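BMC domain protein (Clostridiales bacterium 1_7_47FAA, PDB 4OLO) probably forms hexameric shell tiles of a glycyl-radical propanediol-type bacterial microcompartment and binds an iron-sulfur cluster, suggesting a role in electron transport. Local coordinates at residues A32-L37 with A81-A86; V51-K54 with T59-D62; C47-A52 with I72-F77. All blocks are in the same frame, centred on the assembly; numbering follows the deposited sequence.

Contact 1. Residues A32-L37 with A81-A86; sequences ADAIGL and ASVEAA
V83 meets A34 and G36 where helix 80-95 lies on strand 34-39, the two short segments running nearly parallel (13°) with their axes 8.0 Å apart. Both methyls of the valine are used, one for each strand residue. CG1, set anti to the backbone N (chi1 168°), comes down on the main chain at G36, where V83 CG1 is 3.5 Å from G36 N and 3.6 Å from G36 CA. With no side chain at this position, the methyl settles directly on the strand backbone. The other branch reaches back to A34: V83 CG2 lies 3.9 Å from A34 O and 4.2 Å from A34 CB. This part of the contact is buried, with I5 of strand 2-7 also against V83.

The looser side lies away from V83, where the helix turns outward and its partly exposed E84 forms a salt bridge through OE1 with K7. At the start of the strand, D33 OD1 is hydrogen-bonded to T80 OG1, and D33 with A34 makes a classic beta bulge opposite G78.

No hydrogen bond crosses between the segments. They meet by van der Waals packing, with the valine methyls lying on backbone atoms as well as on A34 CB. The contact rests on the fit of one branched side chain to a small alanine and a bare glycine, while the side-chain hydrogen bond and salt bridge lie at the margins.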
ATOM      1  N   ALA B  32      26.169 -12.708  14.530  1.00103.47           N
ATOM      2  CA  ALA B  32      25.517 -11.927  15.583  1.00100.10           C
ATOM      3  C   ALA B  32      24.984 -12.770  16.746  1.00101.13           C
ATOM      4  O   ALA B  32      24.277 -13.758  16.554  1.00100.32           O
ATOM      5  CB  ALA B  32      24.393 -11.065  15.010  1.00 97.81           C
ATOM      6  N   ASP B  33      25.350 -12.341  17.956  1.00 95.59           N
ATOM      7  CA  ASP B  33      24.952 -12.863  19.257  1.00 94.38           C
ATOM      8  C   ASP B  33      23.486 -12.417  19.483  1.00 88.15           C
ATOM      9  O   ASP B  33      22.691 -13.164  20.038  1.00 88.50           O
ATOM     10  CB  ASP B  33      25.881 -12.215  20.293  1.00 97.66           C
ATOM     11  CG  ASP B  33      26.024 -12.909  21.618  1.00121.03           C
ATOM     12  OD1 ASP B  33      25.128 -12.738  22.475  1.00123.22           O
ATOM     13  OD2 ASP B  33      27.094 -13.522  21.851  1.00132.37           O
ATOM     14  N   ALA B  34      23.140 -11.194  19.044  1.00 77.45           N
ATOM     15  CA  ALA B  34      21.804 -10.623  19.167  1.00 74.44           C
ATOM     16  C   ALA B  34      21.428  -9.771  17.945  1.00 73.45           C
ATOM     17  O   ALA B  34      22.306  -9.297  17.225  1.00 72.58           O
ATOM     18  CB  ALA B  34      21.695  -9.798  20.440  1.00 74.61           C
ATOM     19  N   ILE B  35      20.116  -9.606  17.711  1.00 66.90           N
ATOM     20  CA  ILE B  35      19.556  -8.777  16.646  1.00 64.50           C
ATOM     21  C   ILE B  35      18.535  -7.892  17.298  1.00 67.96           C
ATOM     22  O   ILE B  35      17.575  -8.410  17.867  1.00 69.29           O
ATOM     23  CB  ILE B  35      18.898  -9.556  15.446  1.00 68.12           C
ATOM     24  CG1 ILE B  35      19.859 -10.555  14.784  1.00 70.08           C
ATOM     25  CG2 ILE B  35      18.352  -8.580  14.391  1.00 68.01           C
ATOM     26  CD1 ILE B  35      19.212 -11.390  13.698  1.00 75.14           C
ATOM     27  N   GLY B  36      18.751  -6.578  17.214  1.00 63.45           N
ATOM     28  CA  GLY B  36      17.803  -5.560  17.663  1.00 62.23           C
ATOM     29  C   GLY B  36      16.977  -5.119  16.459  1.00 65.80           C
ATOM     30  O   GLY B  36      17.531  -4.824  15.390  1.00 65.62           O
ATOM     31  N   LEU B  37      15.656  -5.120  16.591  1.00 62.10           N
ATOM     32  CA  LEU B  37      14.762  -4.745  15.482  1.00 61.46           C
ATOM     33  C   LEU B  37      13.931  -3.530  15.839  1.00 63.43           C
ATOM     34  O   LEU B  37      13.419  -3.456  16.947  1.00 62.96           O
ATOM     35  CB  LEU B  37      13.826  -5.914  15.086  1.00 61.78           C
ATOM     36  CG  LEU B  37      14.469  -7.213  14.572  1.00 65.30           C
ATOM     37  CD1 LEU B  37      13.454  -8.317  14.522  1.00 66.11           C
ATOM     38  CD2 LEU B  37      15.160  -7.024  13.207  1.00 63.23           C
ATOM     39  N   ALA B  81      24.835  -7.016  24.909  1.00 66.81           N
ATOM     40  CA  ALA B  81      25.097  -5.789  25.652  1.00 66.65           C
ATOM     41  C   ALA B  81      25.121  -4.556  24.760  1.00 70.67           C
ATOM     42  O   ALA B  81      24.446  -3.580  25.082  1.00 70.67           O
ATOM     43  CB  ALA B  81      26.382  -5.916  26.462  1.00 69.28           C
ATOM     44  N   SER B  82      25.819  -4.635  23.606  1.00 66.84           N
ATOM     45  CA  SER B  82      25.943  -3.552  22.612  1.00 64.55           C
ATOM     46  C   SER B  82      24.624  -3.283  21.934  1.00 68.17           C
ATOM     47  O   SER B  82      24.266  -2.111  21.744  1.00 68.83           O
ATOM     48  CB  SER B  82      27.003  -3.888  21.574  1.00 65.98           C
ATOM     49  OG  SER B  82      28.290  -4.023  22.174  1.00 67.82           O
ATOM     50  N   VAL B  83      23.890  -4.360  21.570  1.00 62.48           N
ATOM     51  CA  VAL B  83      22.586  -4.252  20.924  1.00 60.43           C
ATOM     52  C   VAL B  83      21.572  -3.573  21.893  1.00 65.38           C
ATOM     53  O   VAL B  83      20.927  -2.599  21.511  1.00 62.50           O
ATOM     54  CB  VAL B  83      22.099  -5.619  20.356  1.00 63.42           C
ATOM     55  CG1 VAL B  83      20.618  -5.557  19.956  1.00 62.00           C
ATOM     56  CG2 VAL B  83      22.958  -6.040  19.174  1.00 62.66           C
ATOM     57  N   GLU B  84      21.512  -4.039  23.163  1.00 63.79           N
ATOM     58  CA  GLU B  84      20.631  -3.464  24.172  1.00 64.12           C
ATOM     59  C   GLU B  84      20.959  -1.994  24.448  1.00 67.50           C
ATOM     60  O   GLU B  84      20.043  -1.173  24.519  1.00 68.41           O
ATOM     61  CB  GLU B  84      20.657  -4.277  25.456  1.00 67.99           C
ATOM     62  CG  GLU B  84      19.933  -5.600  25.319  1.00 77.95           C
ATOM     63  CD  GLU B  84      19.889  -6.506  26.532  1.00101.27           C
ATOM     64  OE1 GLU B  84      19.027  -7.413  26.533  1.00102.37           O
ATOM     65  OE2 GLU B  84      20.690  -6.316  27.477  1.00103.27           O
ATOM     66  N   ALA B  85      22.249  -1.650  24.519  1.00 62.55           N
ATOM     67  CA  ALA B  85      22.702  -0.269  24.748  1.00 61.71           C
ATOM     68  C   ALA B  85      22.295   0.641  23.583  1.00 66.77           C
ATOM     69  O   ALA B  85      21.858   1.772  23.842  1.00 67.93           O
ATOM     70  CB  ALA B  85      24.206  -0.226  24.954  1.00 61.94           C
ATOM     71  N   ALA B  86      22.432   0.145  22.306  1.00 60.25           N
ATOM     72  CA  ALA B  86      22.071   0.902  21.116  1.00 58.63           C
ATOM     73  C   ALA B  86      20.542   1.112  21.078  1.00 65.51           C
ATOM     74  O   ALA B  86      20.100   2.226  20.795  1.00 67.31           O
ATOM     75  CB  ALA B  86      22.573   0.207  19.857  1.00 58.45           C
TER

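Contact 2. Residues V51-K54 with T59-D62; sequences VAEK and TVED
V60 fits against A52 and E53 in the last turn of helix 42-53, close to the point where the chain turns back into strand 58-63. The apolar part belongs to one methyl. V60 CG2 lies 3.5 Å from A52 CB, the same distance from A52 C, and 3.7 Å from E53 N, which places it over the helix backbone as well as against the alanine. The valine has CG1 anti to its own N (chi1 -176°), leaving CG2 as the branch that faces the helix. V60 also touches L74 and I76 of strand 73-78, so the contact packs the end of helix 42-53 onto the edge strand 58-63 of the BMC-domain sheet.

A mixed contact is made by E53, whose chain crosses V60 obliquely. A sharp bend at chi2 (-83°) folds the carboxylate back over the valine, and E53 OE2 comes within 3.7 Å of V60 CB and 4.2 Å of V60 CG1. E53 CG and E53 CD both lie 4.0 Å from V60 CG2, so the aliphatic stem takes part in the packing too.

Charged bonds lie to the outside. K54 pairs with D50 and also donates to the backbone oxygen of S8 of the third subunit, while T10 of that subunit packs on E53.

With no hydrogen bond between them, the side chains of the two segments meet only by van der Waals contact. The carboxylate of E53 meets hydrocarbon on its valine side, which might raise its proton affinity slightly, although the residue remains partly exposed.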
ATOM      1  N   VAL B  51      21.707   6.923  15.175  1.00 61.41           N
ATOM      2  CA  VAL B  51      22.075   6.622  16.564  1.00 60.30           C
ATOM      3  C   VAL B  51      22.800   5.274  16.609  1.00 64.05           C
ATOM      4  O   VAL B  51      23.889   5.180  17.181  1.00 67.25           O
ATOM      5  CB  VAL B  51      20.854   6.670  17.524  1.00 61.60           C
ATOM      6  CG1 VAL B  51      21.284   6.307  18.961  1.00 60.41           C
ATOM      7  CG2 VAL B  51      20.176   8.039  17.479  1.00 61.15           C
ATOM      8  N   ALA B  52      22.242   4.276  15.922  1.00 58.60           N
ATOM      9  CA  ALA B  52      22.807   2.929  15.817  1.00 58.59           C
ATOM     10  C   ALA B  52      24.197   2.930  15.130  1.00 66.50           C
ATOM     11  O   ALA B  52      25.099   2.200  15.571  1.00 68.50           O
ATOM     12  CB  ALA B  52      21.845   2.021  15.074  1.00 58.06           C
ATOM     13  N   GLU B  53      24.387   3.757  14.076  1.00 61.98           N
ATOM     14  CA  GLU B  53      25.687   3.855  13.390  1.00 63.43           C
ATOM     15  C   GLU B  53      26.768   4.464  14.299  1.00 69.45           C
ATOM     16  O   GLU B  53      27.956   4.183  14.137  1.00 71.68           O
ATOM     17  CB  GLU B  53      25.586   4.665  12.085  1.00 65.80           C
ATOM     18  CG  GLU B  53      24.841   3.955  10.966  1.00 74.54           C
ATOM     19  CD  GLU B  53      25.624   2.965  10.128  1.00 98.31           C
ATOM     20  OE1 GLU B  53      26.808   2.708  10.445  1.00 84.73           O
ATOM     21  OE2 GLU B  53      25.054   2.461   9.134  1.00100.87           O
ATOM     22  N   LYS B  54      26.356   5.307  15.243  1.00 65.89           N
ATOM     23  CA  LYS B  54      27.247   5.971  16.204  1.00 65.70           C
ATOM     24  C   LYS B  54      27.447   5.104  17.460  1.00 69.24           C
ATOM     25  O   LYS B  54      28.261   5.436  18.309  1.00 72.13           O
ATOM     26  CB  LYS B  54      26.698   7.363  16.561  1.00 67.11           C
ATOM     27  CG  LYS B  54      26.857   8.359  15.425  1.00 68.47           C
ATOM     28  CD  LYS B  54      26.051   9.626  15.640  1.00 72.61           C
ATOM     29  CE  LYS B  54      26.383  10.626  14.559  1.00 65.96           C
ATOM     30  NZ  LYS B  54      25.541  11.840  14.655  1.00 80.42           N
ATOM     31  N   THR B  59      26.420  -3.407  14.115  1.00 61.07           N
ATOM     32  CA  THR B  59      26.279  -3.260  12.677  1.00 62.47           C
ATOM     33  C   THR B  59      24.808  -2.963  12.413  1.00 67.98           C
ATOM     34  O   THR B  59      23.937  -3.523  13.060  1.00 65.32           O
ATOM     35  CB  THR B  59      26.899  -4.386  11.849  1.00 72.12           C
ATOM     36  OG1 THR B  59      26.643  -5.689  12.340  1.00 86.87           O
ATOM     37  CG2 THR B  59      28.361  -4.162  11.619  1.00 68.97           C
ATOM     38  N   VAL B  60      24.551  -2.022  11.520  1.00 68.47           N
ATOM     39  CA  VAL B  60      23.224  -1.540  11.166  1.00 67.88           C
ATOM     40  C   VAL B  60      22.865  -1.994   9.738  1.00 73.37           C
ATOM     41  O   VAL B  60      23.671  -1.843   8.814  1.00 75.74           O
ATOM     42  CB  VAL B  60      23.218   0.017  11.277  1.00 71.18           C
ATOM     43  CG1 VAL B  60      21.830   0.586  11.026  1.00 71.24           C
ATOM     44  CG2 VAL B  60      23.743   0.470  12.622  1.00 69.60           C
ATOM     45  N   GLU B  61      21.653  -2.518   9.565  1.00 69.66           N
ATOM     46  CA  GLU B  61      21.091  -2.899   8.265  1.00 70.72           C
ATOM     47  C   GLU B  61      19.700  -2.332   8.098  1.00 73.75           C
ATOM     48  O   GLU B  61      18.850  -2.480   8.988  1.00 70.32           O
ATOM     49  CB  GLU B  61      21.033  -4.428   8.070  1.00 73.22           C
ATOM     50  CG  GLU B  61      22.382  -5.131   8.078  1.00 88.48           C
ATOM     51  CD  GLU B  61      23.370  -4.783   6.983  1.00109.10           C
ATOM     52  OE1 GLU B  61      22.944  -4.274   5.919  1.00 96.11           O
ATOM     53  OE2 GLU B  61      24.578  -5.044   7.190  1.00108.13           O
ATOM     54  N   ASP B  62      19.466  -1.680   6.951  1.00 75.02           N
ATOM     55  CA  ASP B  62      18.137  -1.181   6.576  1.00 76.56           C
ATOM     56  C   ASP B  62      17.478  -2.299   5.790  1.00 82.12           C
ATOM     57  O   ASP B  62      18.009  -2.752   4.785  1.00 84.30           O
ATOM     58  CB  ASP B  62      18.205   0.130   5.758  1.00 80.44           C
ATOM     59  CG  ASP B  62      19.091   0.080   4.535  1.00 96.76           C
ATOM     60  OD1 ASP B  62      20.263  -0.351   4.668  1.00 99.73           O
ATOM     61  OD2 ASP B  62      18.625   0.489   3.447  1.00103.67           O
TER

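Contact 3. Residues C47-A52 with I72-F77; sequences CAADVA and ILLAIF
L74 and I76 point from strand 73-78 onto the alanines of helix 42-53, in the alpha/beta fold of a BMC domain, where helices pack on a four-stranded antiparallel sheet. The helix and strand segments run almost parallel, at 9°, with their axes 9.6 Å apart, a gap filled by the L74 and I76 side chains on one side and alanine CB atoms on the other. L74 straddles A49 with its two branches. Its CG stands anti to the backbone N (chi1 -177°), which extends the isobutyl group toward the helix. L74 CD1 then lies 3.8 Å from A49 CB, while L74 CD2 rests over the helix backbone, 3.6 Å from A49 N and 3.9 Å from A48 CB. Every atom touched here belongs to an alanine, so the small side chains let the leucine approach the main chain of the helix.

Around this first shell, V60 of strand 58-63 and I38 of strand 34-39 touch L74, and I90 of helix 80-95 packs on A48 and A52. Backbone bonds hold the strand in place between two neighbours: L74 pairs with I38 and I76 with G36, whereas A75 pairs with E61 on the other edge.

D50, which points away from the strand, accepts hydrogen bonds at OD1 from T13 OG1 and T10 N of the third subunit; I16 of that subunit reaches A49 as well.

One turn on from A48, the terminal methyl of the isoleucine makes the closest approach between the segments, I76 CD1 to A52 CB at 3.4 Å.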
ATOM      1  N   CYS B  47      16.495   8.389  11.482  1.00 60.44           N
ATOM      2  CA  CYS B  47      17.007   9.004  12.705  1.00 60.37           C
ATOM      3  C   CYS B  47      17.620   7.960  13.627  1.00 62.96           C
ATOM      4  O   CYS B  47      18.727   8.165  14.137  1.00 62.25           O
ATOM      5  CB  CYS B  47      15.914   9.800  13.408  1.00 61.39           C
ATOM      6  SG  CYS B  47      15.462  11.314  12.542  1.00 68.49           S
ATOM      7  N   ALA B  48      16.894   6.838  13.822  1.00 58.24           N
ATOM      8  CA  ALA B  48      17.299   5.687  14.632  1.00 56.41           C
ATOM      9  C   ALA B  48      18.595   5.072  14.067  1.00 60.59           C
ATOM     10  O   ALA B  48      19.515   4.762  14.840  1.00 60.09           O
ATOM     11  CB  ALA B  48      16.172   4.643  14.654  1.00 55.83           C
ATOM     12  N   ALA B  49      18.666   4.925  12.717  1.00 58.31           N
ATOM     13  CA  ALA B  49      19.831   4.374  11.995  1.00 58.40           C
ATOM     14  C   ALA B  49      21.060   5.170  12.336  1.00 62.26           C
ATOM     15  O   ALA B  49      22.104   4.569  12.552  1.00 63.36           O
ATOM     16  CB  ALA B  49      19.593   4.393  10.487  1.00 59.96           C
ATOM     17  N   ASP B  50      20.934   6.518  12.445  1.00 58.97           N
ATOM     18  CA  ASP B  50      22.072   7.373  12.788  1.00 59.72           C
ATOM     19  C   ASP B  50      22.607   7.120  14.191  1.00 64.14           C
ATOM     20  O   ASP B  50      23.817   7.084  14.375  1.00 65.45           O
ATOM     21  CB  ASP B  50      21.761   8.856  12.563  1.00 63.06           C
ATOM     22  CG  ASP B  50      23.017   9.708  12.567  1.00 70.63           C
ATOM     23  OD1 ASP B  50      23.834   9.562  11.632  1.00 70.82           O
ATOM     24  OD2 ASP B  50      23.182  10.520  13.510  1.00 71.15           O
ATOM     25  N   VAL B  51      21.707   6.923  15.175  1.00 61.41           N
ATOM     26  CA  VAL B  51      22.075   6.622  16.564  1.00 60.30           C
ATOM     27  C   VAL B  51      22.800   5.274  16.609  1.00 64.05           C
ATOM     28  O   VAL B  51      23.889   5.180  17.181  1.00 67.25           O
ATOM     29  CB  VAL B  51      20.854   6.670  17.524  1.00 61.60           C
ATOM     30  CG1 VAL B  51      21.284   6.307  18.961  1.00 60.41           C
ATOM     31  CG2 VAL B  51      20.176   8.039  17.479  1.00 61.15           C
ATOM     32  N   ALA B  52      22.242   4.276  15.922  1.00 58.60           N
ATOM     33  CA  ALA B  52      22.807   2.929  15.817  1.00 58.59           C
ATOM     34  C   ALA B  52      24.197   2.930  15.130  1.00 66.50           C
ATOM     35  O   ALA B  52      25.099   2.200  15.571  1.00 68.50           O
ATOM     36  CB  ALA B  52      21.845   2.021  15.074  1.00 58.06           C
ATOM     37  N   ILE B  72      11.658  -0.963   5.265  1.00103.88           N
ATOM     38  CA  ILE B  72      10.571  -1.467   6.116  1.00101.99           C
ATOM     39  C   ILE B  72      10.961  -1.506   7.613  1.00 97.95           C
ATOM     40  O   ILE B  72      10.154  -1.159   8.484  1.00 99.12           O
ATOM     41  CB  ILE B  72      10.095  -2.872   5.593  1.00106.97           C
ATOM     42  CG1 ILE B  72       9.538  -2.773   4.158  1.00111.16           C
ATOM     43  CG2 ILE B  72       9.066  -3.532   6.528  1.00107.49           C
ATOM     44  CD1 ILE B  72       9.885  -3.909   3.311  1.00123.97           C
ATOM     45  N   LEU B  73      12.194  -1.929   7.894  1.00 85.44           N
ATOM     46  CA  LEU B  73      12.666  -2.247   9.221  1.00 79.70           C
ATOM     47  C   LEU B  73      14.150  -1.928   9.341  1.00 76.47           C
ATOM     48  O   LEU B  73      14.877  -1.929   8.348  1.00 76.78           O
ATOM     49  CB  LEU B  73      12.443  -3.781   9.309  1.00 79.78           C
ATOM     50  CG  LEU B  73      12.561  -4.553  10.584  1.00 82.43           C
ATOM     51  CD1 LEU B  73      11.467  -4.173  11.556  1.00 81.83           C
ATOM     52  CD2 LEU B  73      12.417  -6.014  10.285  1.00 85.03           C
ATOM     53  N   LEU B  74      14.587  -1.678  10.564  1.00 67.37           N
ATOM     54  CA  LEU B  74      15.981  -1.418  10.898  1.00 65.87           C
ATOM     55  C   LEU B  74      16.465  -2.578  11.803  1.00 66.17           C
ATOM     56  O   LEU B  74      15.816  -2.902  12.804  1.00 64.33           O
ATOM     57  CB  LEU B  74      16.143  -0.040  11.587  1.00 64.92           C
ATOM     58  CG  LEU B  74      17.566   0.391  11.915  1.00 70.42           C
ATOM     59  CD1 LEU B  74      18.302   0.861  10.662  1.00 72.46           C
ATOM     60  CD2 LEU B  74      17.591   1.465  13.000  1.00 70.28           C
ATOM     61  N   ALA B  75      17.541  -3.255  11.376  1.00 62.35           N
ATOM     62  CA  ALA B  75      18.142  -4.374  12.100  1.00 61.84           C
ATOM     63  C   ALA B  75      19.538  -3.972  12.572  1.00 67.21           C
ATOM     64  O   ALA B  75      20.305  -3.374  11.810  1.00 66.18           O
ATOM     65  CB  ALA B  75      18.204  -5.605  11.226  1.00 63.76           C
ATOM     66  N   ILE B  76      19.823  -4.235  13.855  1.00 65.03           N
ATOM     67  CA  ILE B  76      21.059  -3.914  14.584  1.00 65.45           C
ATOM     68  C   ILE B  76      21.654  -5.263  15.023  1.00 68.05           C
ATOM     69  O   ILE B  76      20.997  -6.021  15.738  1.00 69.35           O
ATOM     70  CB  ILE B  76      20.687  -3.007  15.823  1.00 69.40           C
ATOM     71  CG1 ILE B  76      20.161  -1.614  15.465  1.00 71.32           C
ATOM     72  CG2 ILE B  76      21.739  -2.929  16.879  1.00 71.33           C
ATOM     73  CD1 ILE B  76      20.692  -1.039  14.184  1.00 92.06           C
ATOM     74  N   PHE B  77      22.880  -5.547  14.625  1.00 62.46           N
ATOM     75  CA  PHE B  77      23.553  -6.810  14.935  1.00 62.19           C
ATOM     76  C   PHE B  77      24.787  -6.600  15.822  1.00 65.87           C
ATOM     77  O   PHE B  77      25.562  -5.669  15.601  1.00 64.44           O
ATOM     78  CB  PHE B  77      24.036  -7.475  13.623  1.00 65.14           C
ATOM     79  CG  PHE B  77      22.975  -7.783  12.602  1.00 66.88           C
ATOM     80  CD1 PHE B  77      22.530  -6.801  11.716  1.00 68.65           C
ATOM     81  CD2 PHE B  77      22.450  -9.072  12.488  1.00 70.95           C
ATOM     82  CE1 PHE B  77      21.551  -7.090  10.764  1.00 70.21           C
ATOM     83  CE2 PHE B  77      21.470  -9.367  11.520  1.00 74.22           C
ATOM     84  CZ  PHE B  77      21.027  -8.371  10.667  1.00 71.17           C
TER

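In the fold
All three contacts place a helix on one face of a single antiparallel sheet. Contacts 2 and 3 are almost continuous: their centres lie 5 Å apart, they share V51 and A52, and their strands are joined by backbone bonds, E61 N to A75 O at 2.8 Å and T59 O to F77 N at 2.8 Å. Contact 1 stands about 11 Å from both, centre to centre, and uses the other helix. It is tied to contact 3 by G36 N and I76 O, 2.7 Å apart. Contacts 2 and 3 also reach the third subunit, linking core packing to the hexamer interface. No cluster is bound, and residues 65-70, between the strands of contacts 2 and 3, are not modelled in this chain, so no contact can be placed against the iron-sulfur site.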